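Local coordinates for protein PKD domain (Vibrio anguillarum, PDB 6AEM) that binds calcium as a polycystic-kidney-disease domain of the Vibrio anguillarum protease Epp, its wider role in the enzyme remaining unsettled, at residues A[7-12]-A[28-33]; A[21-26]-A[50-55]. One frame throughout, in Å; residues are numbered along the deposited sequence. Where two conformers were deposited one is given.

Contact 1: residues A[7-12]-A[28-33]. With ZN (zinc ion), chain D; CA (calcium ion), chain C; ZN (zinc ion), chain E.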
loop_
_atom_site.group_PDB
_atom_site.type_symbol
_atom_site.label_atom_id
_atom_site.label_comp_id
_atom_site.label_asym_id
_atom_site.label_seq_id
_atom_site.Cartn_x
_atom_site.Cartn_y
_atom_site.Cartn_z
ATOM N N ALA A 7 -4.568 -8.894 -14.912
ATOM C CA ALA A 7 -3.896 -7.817 -14.199
ATOM C C ALA A 7 -3.772 -8.206 -12.721
ATOM O O ALA A 7 -4.615 -8.934 -12.178
ATOM C CB ALA A 7 -4.685 -6.517 -14.323
ATOM N N PRO A 8 -2.714 -7.774 -12.056
ATOM C CA PRO A 8 -2.494 -8.180 -10.668
ATOM C C PRO A 8 -3.552 -7.600 -9.747
ATOM O O PRO A 8 -4.244 -6.624 -10.047
ATOM C CB PRO A 8 -1.091 -7.608 -10.376
ATOM C CG PRO A 8 -0.998 -6.404 -11.273
ATOM C CD PRO A 8 -1.702 -6.819 -12.540
ATOM N N VAL A 9 -3.638 -8.224 -8.585
ATOM C CA VAL A 9 -4.563 -7.829 -7.518
ATOM C C VAL A 9 -3.787 -7.039 -6.471
ATOM O O VAL A 9 -2.846 -7.555 -5.876
ATOM C CB VAL A 9 -5.215 -9.053 -6.858
ATOM C CG1 VAL A 9 -6.135 -8.618 -5.729
ATOM C CG2 VAL A 9 -5.972 -9.889 -7.873
ATOM N N ALA A 10 -4.152 -5.779 -6.273
ATOM C CA ALA A 10 -3.578 -4.918 -5.243
ATOM C C ALA A 10 -4.503 -4.905 -4.036
ATOM O O ALA A 10 -5.694 -4.606 -4.160
ATOM C CB ALA A 10 -3.390 -3.488 -5.732
ATOM N N ASN A 11 -3.980 -5.291 -2.881
ATOM C CA ASN A 11 -4.768 -5.215 -1.662
ATOM C C ASN A 11 -3.855 -5.224 -0.455
ATOM O O ASN A 11 -2.735 -5.722 -0.509
ATOM C CB ASN A 11 -5.751 -6.369 -1.555
ATOM C CG ASN A 11 -6.744 -6.155 -0.454
ATOM O OD1 ASN A 11 -7.020 -5.017 -0.045
ATOM N ND2 ASN A 11 -7.296 -7.241 0.043
ATOM N N PHE A 12 -4.369 -4.668 0.643
ATOM C CA PHE A 12 -3.594 -4.527 1.864
ATOM C C PHE A 12 -4.540 -4.238 3.015
ATOM O O PHE A 12 -5.709 -3.903 2.818
ATOM C CB PHE A 12 -2.501 -3.446 1.709
ATOM C CG PHE A 12 -3.044 -2.044 1.499
ATOM C CD1 PHE A 12 -3.265 -1.205 2.585
ATOM C CD2 PHE A 12 -3.305 -1.561 0.224
ATOM C CE1 PHE A 12 -3.776 0.085 2.399
ATOM C CE2 PHE A 12 -3.785 -0.287 0.037
ATOM C CZ PHE A 12 -4.018 0.532 1.127
ATOM N N HIS A 28 -1.179 -9.895 -5.065
ATOM C CA HIS A 28 -0.712 -11.110 -5.726
ATOM C C HIS A 28 -1.151 -11.058 -7.174
ATOM O O HIS A 28 -2.028 -10.285 -7.545
ATOM C CB HIS A 28 -1.265 -12.382 -5.026
ATOM C CG HIS A 28 -2.755 -12.457 -5.031
ATOM N ND1 HIS A 28 -3.550 -11.681 -4.217
ATOM C CD2 HIS A 28 -3.601 -13.192 -5.789
ATOM C CE1 HIS A 28 -4.817 -11.941 -4.474
ATOM N NE2 HIS A 28 -4.877 -12.860 -5.418
ATOM N N ASP A 29 -0.541 -11.920 -7.980
ATOM C CA ASP A 29 -0.912 -12.088 -9.384
ATOM C C ASP A 29 -1.400 -13.524 -9.569
ATOM O O ASP A 29 -0.661 -14.473 -9.291
ATOM C CB ASP A 29 0.290 -11.778 -10.280
ATOM C CG ASP A 29 -0.072 -11.617 -11.748
ATOM O OD1 ASP A 29 -1.169 -11.124 -12.034
ATOM O OD2 ASP A 29 0.764 -11.940 -12.614
ATOM N N GLU A 30 -2.634 -13.682 -10.066
ATOM C CA GLU A 30 -3.252 -15.007 -10.162
ATOM C C GLU A 30 -2.537 -15.909 -11.152
ATOM O O GLU A 30 -2.591 -17.142 -11.004
ATOM C CB GLU A 30 -4.712 -14.919 -10.649
ATOM C CG GLU A 30 -5.689 -14.000 -9.913
ATOM C CD GLU A 30 -5.946 -14.430 -8.471
ATOM O OE1 GLU A 30 -5.157 -15.233 -7.972
ATOM O OE2 GLU A 30 -6.959 -13.995 -7.867
ATOM N N ASP A 31 -1.922 -15.325 -12.186
ATOM C CA ASP A 31 -1.338 -16.064 -13.297
ATOM C C ASP A 31 0.136 -15.727 -13.501
ATOM O O ASP A 31 0.652 -15.919 -14.602
ATOM C CB ASP A 31 -2.115 -15.818 -14.601
ATOM C CG ASP A 31 -2.084 -14.376 -15.066
ATOM O OD1 ASP A 31 -1.658 -13.492 -14.299
ATOM O OD2 ASP A 31 -2.541 -14.138 -16.206
ATOM N N GLY A 32 0.770 -15.067 -12.554
ATOM C CA GLY A 32 2.169 -14.712 -12.716
ATOM C C GLY A 32 2.795 -14.309 -11.404
ATOM O O GLY A 32 2.496 -14.892 -10.355
ATOM N N GLU A 33 3.600 -13.253 -11.436
ATOM C CA GLU A 33 4.286 -12.781 -10.244
ATOM C C GLU A 33 4.254 -11.259 -10.206
ATOM O O GLU A 33 4.162 -10.604 -11.245
ATOM C CB GLU A 33 5.770 -13.215 -10.237
ATOM C CG GLU A 33 5.979 -14.749 -10.304
ATOM C CD GLU A 33 5.517 -15.513 -9.062
ATOM O OE1 GLU A 33 5.287 -14.892 -8.014
ATOM O OE2 GLU A 33 5.426 -16.764 -9.113
HETATM ZN ZN ZN D . -6.506 -14.035 -5.900
HETATM CA CA CA C . -0.720 -11.340 -14.464
HETATM ZN ZN ZN E . 5.495 -17.435 -7.009
HETATM O O HOH W 1 -3.885 -11.534 -11.371
HETATM O O HOH W 2 4.973 -16.098 -5.834
HETATM O O HOH W 3 1.263 -12.226 -15.454
HETATM O O HOH W 4 3.398 -17.593 -6.380
#
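Val9 and His28 meet as a single antiparallel bridge whose two backbone bonds, Val9 N to His28 O (2.8 Å, 161° at the hydrogen) and His28 N to Val9 O (3.0 Å), make a hydrogen-bonded pair. The two side chains run side by side. His28 CG sits between its backbone N and carbonyl carbon (chi1 61°), which brings the imidazole alongside valine; Val9 CB then lies over one ring face, 4.1 Å from the centroid, a CH-pi contact displaced toward the rim. On the buried side, Pro8 CA packs 3.5 Å from Asp29 OD1, while the proline side chain reaches Val68 and Leu34.

The solvent side is looser: a water bridges the two segments there, while the zinc ion is held by 28-33. Water 1 donates to Ala7 O and Asp29 OD1 and accepts from Glu30 N, so it ties the two segments at the head of the type I turn Asp29–Gly32. His28 NE2 binds a zinc ion at 2.1 Å, and Glu30 OE2 binds the same ion, its chain bent at chi2; ND1 is hydrogen-bonded to Tyr26 O.

Both carboxylate oxygens of Asp29 hold the calcium ion, joined by Asp31 OD1 at 2.4 Å and by water 3. Asn5, Gln6 and Asp70 complete the site. Three aspartates gathered round one cation suggest that calcium balances their charge and probably ties this turn to Asn5 and Gln6, just ahead of 7-12.

Contact 2: residues A[21-26]-A[50-55]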
loop_
_atom_site.group_PDB
_atom_site.type_symbol
_atom_site.label_atom_id
_atom_site.label_comp_id
_atom_site.label_asym_id
_atom_site.label_seq_id
_atom_site.Cartn_x
_atom_site.Cartn_y
_atom_site.Cartn_z
ATOM N N VAL A 21 2.147 3.236 11.629
ATOM C CA VAL A 21 1.345 2.370 10.768
ATOM C C VAL A 21 2.243 1.294 10.174
ATOM O O VAL A 21 3.412 1.544 9.866
ATOM C CB VAL A 21 0.633 3.181 9.654
ATOM C CG1 VAL A 21 -0.342 2.316 8.858
ATOM C CG2 VAL A 21 -0.113 4.369 10.255
ATOM N N SER A 22 1.705 0.087 10.057
ATOM C CA SER A 22 2.361 -1.014 9.362
ATOM C C SER A 22 1.387 -1.586 8.342
ATOM O O SER A 22 0.180 -1.614 8.569
ATOM C CB SER A 22 2.768 -2.143 10.350
ATOM O OG SER A 22 3.830 -1.768 11.205
ATOM N N ALA A 23 1.907 -2.042 7.210
ATOM C CA ALA A 23 1.076 -2.599 6.151
ATOM C C ALA A 23 1.211 -4.114 6.107
ATOM O O ALA A 23 2.324 -4.656 6.172
ATOM C CB ALA A 23 1.476 -2.027 4.797
ATOM N N PHE A 24 0.069 -4.779 5.970
ATOM C CA PHE A 24 0.018 -6.189 5.621
ATOM C C PHE A 24 -0.373 -6.196 4.156
ATOM O O PHE A 24 -1.438 -5.704 3.807
ATOM C CB PHE A 24 -1.028 -6.963 6.444
ATOM C CG PHE A 24 -0.911 -6.796 7.938
ATOM C CD1 PHE A 24 0.287 -6.979 8.569
ATOM C CD2 PHE A 24 -2.035 -6.479 8.710
ATOM C CE1 PHE A 24 0.385 -6.832 9.939
ATOM C CE2 PHE A 24 -1.931 -6.339 10.087
ATOM C CZ PHE A 24 -0.727 -6.504 10.674
ATOM N N ASN A 25 0.459 -6.788 3.328
ATOM C CA ASN A 25 0.277 -6.711 1.885
ATOM C C ASN A 25 -0.342 -8.019 1.395
ATOM O O ASN A 25 0.240 -9.089 1.565
ATOM C CB ASN A 25 1.608 -6.452 1.183
ATOM C CG ASN A 25 1.414 -5.981 -0.256
ATOM O OD1 ASN A 25 0.414 -6.306 -0.909
ATOM N ND2 ASN A 25 2.346 -5.187 -0.750
ATOM N N TYR A 26 -1.535 -7.933 0.833
ATOM C CA TYR A 26 -2.238 -9.103 0.321
ATOM C C TYR A 26 -2.222 -9.163 -1.198
ATOM O O TYR A 26 -3.035 -9.880 -1.799
ATOM C CB TYR A 26 -3.685 -9.094 0.821
ATOM C CG TYR A 26 -3.840 -8.945 2.324
ATOM C CD1 TYR A 26 -2.900 -9.483 3.213
ATOM C CD2 TYR A 26 -4.925 -8.290 2.857
ATOM C CE1 TYR A 26 -3.052 -9.370 4.595
ATOM C CE2 TYR A 26 -5.086 -8.167 4.236
ATOM C CZ TYR A 26 -4.139 -8.700 5.085
ATOM O OH TYR A 26 -4.284 -8.594 6.460
ATOM N N MET A 50 7.709 -3.768 -0.072
ATOM C CA MET A 50 6.528 -4.626 -0.117
ATOM C C MET A 50 5.598 -4.374 1.067
ATOM O O MET A 50 4.384 -4.213 0.887
ATOM C CB MET A 50 6.958 -6.084 -0.170
ATOM C CG MET A 50 5.793 -7.072 -0.318
ATOM S SD MET A 50 6.315 -8.786 -0.481
ATOM C CE MET A 50 6.754 -9.047 1.226
ATOM N N ALA A 51 6.143 -4.330 2.278
ATOM C CA ALA A 51 5.350 -4.239 3.502
ATOM C C ALA A 51 5.982 -3.197 4.408
ATOM O O ALA A 51 6.597 -3.530 5.434
ATOM C CB ALA A 51 5.311 -5.595 4.196
ATOM N N PRO A 52 5.848 -1.920 4.052
ATOM C CA PRO A 52 6.534 -0.856 4.788
ATOM C C PRO A 52 5.894 -0.587 6.147
ATOM O O PRO A 52 4.720 -0.885 6.404
ATOM C CB PRO A 52 6.406 0.361 3.854
ATOM C CG PRO A 52 5.189 0.095 3.070
ATOM C CD PRO A 52 5.158 -1.401 2.858
ATOM N N SER A 53 6.705 -0.009 7.026
ATOM C CA SER A 53 6.246 0.564 8.276
ATOM C C SER A 53 6.590 2.038 8.200
ATOM O O SER A 53 7.638 2.406 7.654
ATOM C CB SER A 53 6.953 -0.078 9.484
ATOM O OG SER A 53 6.533 -1.421 9.675
ATOM N N TRP A 54 5.691 2.887 8.692
ATOM C CA TRP A 54 5.925 4.319 8.639
ATOM C C TRP A 54 5.212 4.973 9.808
ATOM O O TRP A 54 4.446 4.338 10.531
ATOM C CB TRP A 54 5.509 4.931 7.283
ATOM C CG TRP A 54 4.010 4.933 6.952
ATOM C CD1 TRP A 54 3.129 5.992 7.044
ATOM C CD2 TRP A 54 3.242 3.835 6.434
ATOM N NE1 TRP A 54 1.888 5.600 6.650
ATOM C CE2 TRP A 54 1.920 4.291 6.263
ATOM C CE3 TRP A 54 3.542 2.513 6.113
ATOM C CZ2 TRP A 54 0.892 3.463 5.795
ATOM C CZ3 TRP A 54 2.527 1.696 5.631
ATOM C CH2 TRP A 54 1.222 2.177 5.475
ATOM N N SER A 55 5.449 6.263 9.965
ATOM C CA SER A 55 4.774 7.035 10.991
ATOM C C SER A 55 4.388 8.386 10.420
ATOM O O SER A 55 5.162 8.994 9.681
ATOM C CB SER A 55 5.692 7.276 12.187
ATOM O OG SER A 55 6.742 8.150 11.820
HETATM O O HOH W 5 6.299 -1.116 12.318
#
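The indole of Trp54 has Val21 over one face and Ala23 at its edge. Val21 CG1 stands 3.9 Å from the centroid of the six-membered ring, 29° off its normal, which defines a CH-pi contact; its nearest ring atom is CZ2, at 3.5 Å. That branch lies anti to the valine backbone N (chi1 -173°), the torsion that carries it over the benzo part of the indole. Ala23 CB approaches near the ring plane, 4.0 Å from Trp54 CZ3. Beyond the two segments, Phe41 stacks on the indole and Tyr56 meets it edge to face.

Beneath this packing, the backbones pair, the short axes of strands 21-25 and 53-55 lying at 152° between their N-to-C directions. Val21 and Trp54 form a hydrogen-bonded pair, with Val21 N to Trp54 O at 2.8 Å and a return bond from Trp54 N to Val21 O, both nearly straight. Ser22 and Ser53 are the adjoining non-hydrogen-bonded pair on the other face of the sheet, where water 5 is hydrogen-bonded to both hydroxyls, 2.8 Å from Ser22 OG and 2.7 Å from Ser53 OG. Beyond the last bridge, Ala23 N still bonds Pro52 O at 3.1 Å.

Past Pro52 the pairing passes to a side chain. Asn25 ND2 gives a straight bond to Met50 O at 2.8 Å, with the acceptor close to the amide plane; OD1 of the same amide is bonded to Ser27 OG, so both ends fix its rotation.

Strand 53-55 is an outermost strand of the three-stranded antiparallel sheet, beside central strand 20-25. Trp54 touches Val64 and Ala23 touches Trp39, both of the four-stranded sheet, as expected of the immunoglobulin-like beta-sandwich of PKD domains.

Contacts 1 and 2 have centres about 17 Å apart: segment 21-26 leads almost directly into the loop 28-33, which carries Asp29 and Asp31 of the calcium site and His28 and Glu30 of a zinc site. Their segments alternate along the chain, and they touch where 7-12 passes 21-26. There Asn11 O lies 2.9 Å from Tyr26 N, a probable hydrogen bond, and Phe12 CB packs 3.3 Å from Phe24 O. A hydrogen bond between Tyr26 O and His28 ND1 links this seam to the zinc-bound imidazole. Contact 1 thus belongs to the metal-binding end of the domain, whereas contact 2 is sheet packing nearer its centre.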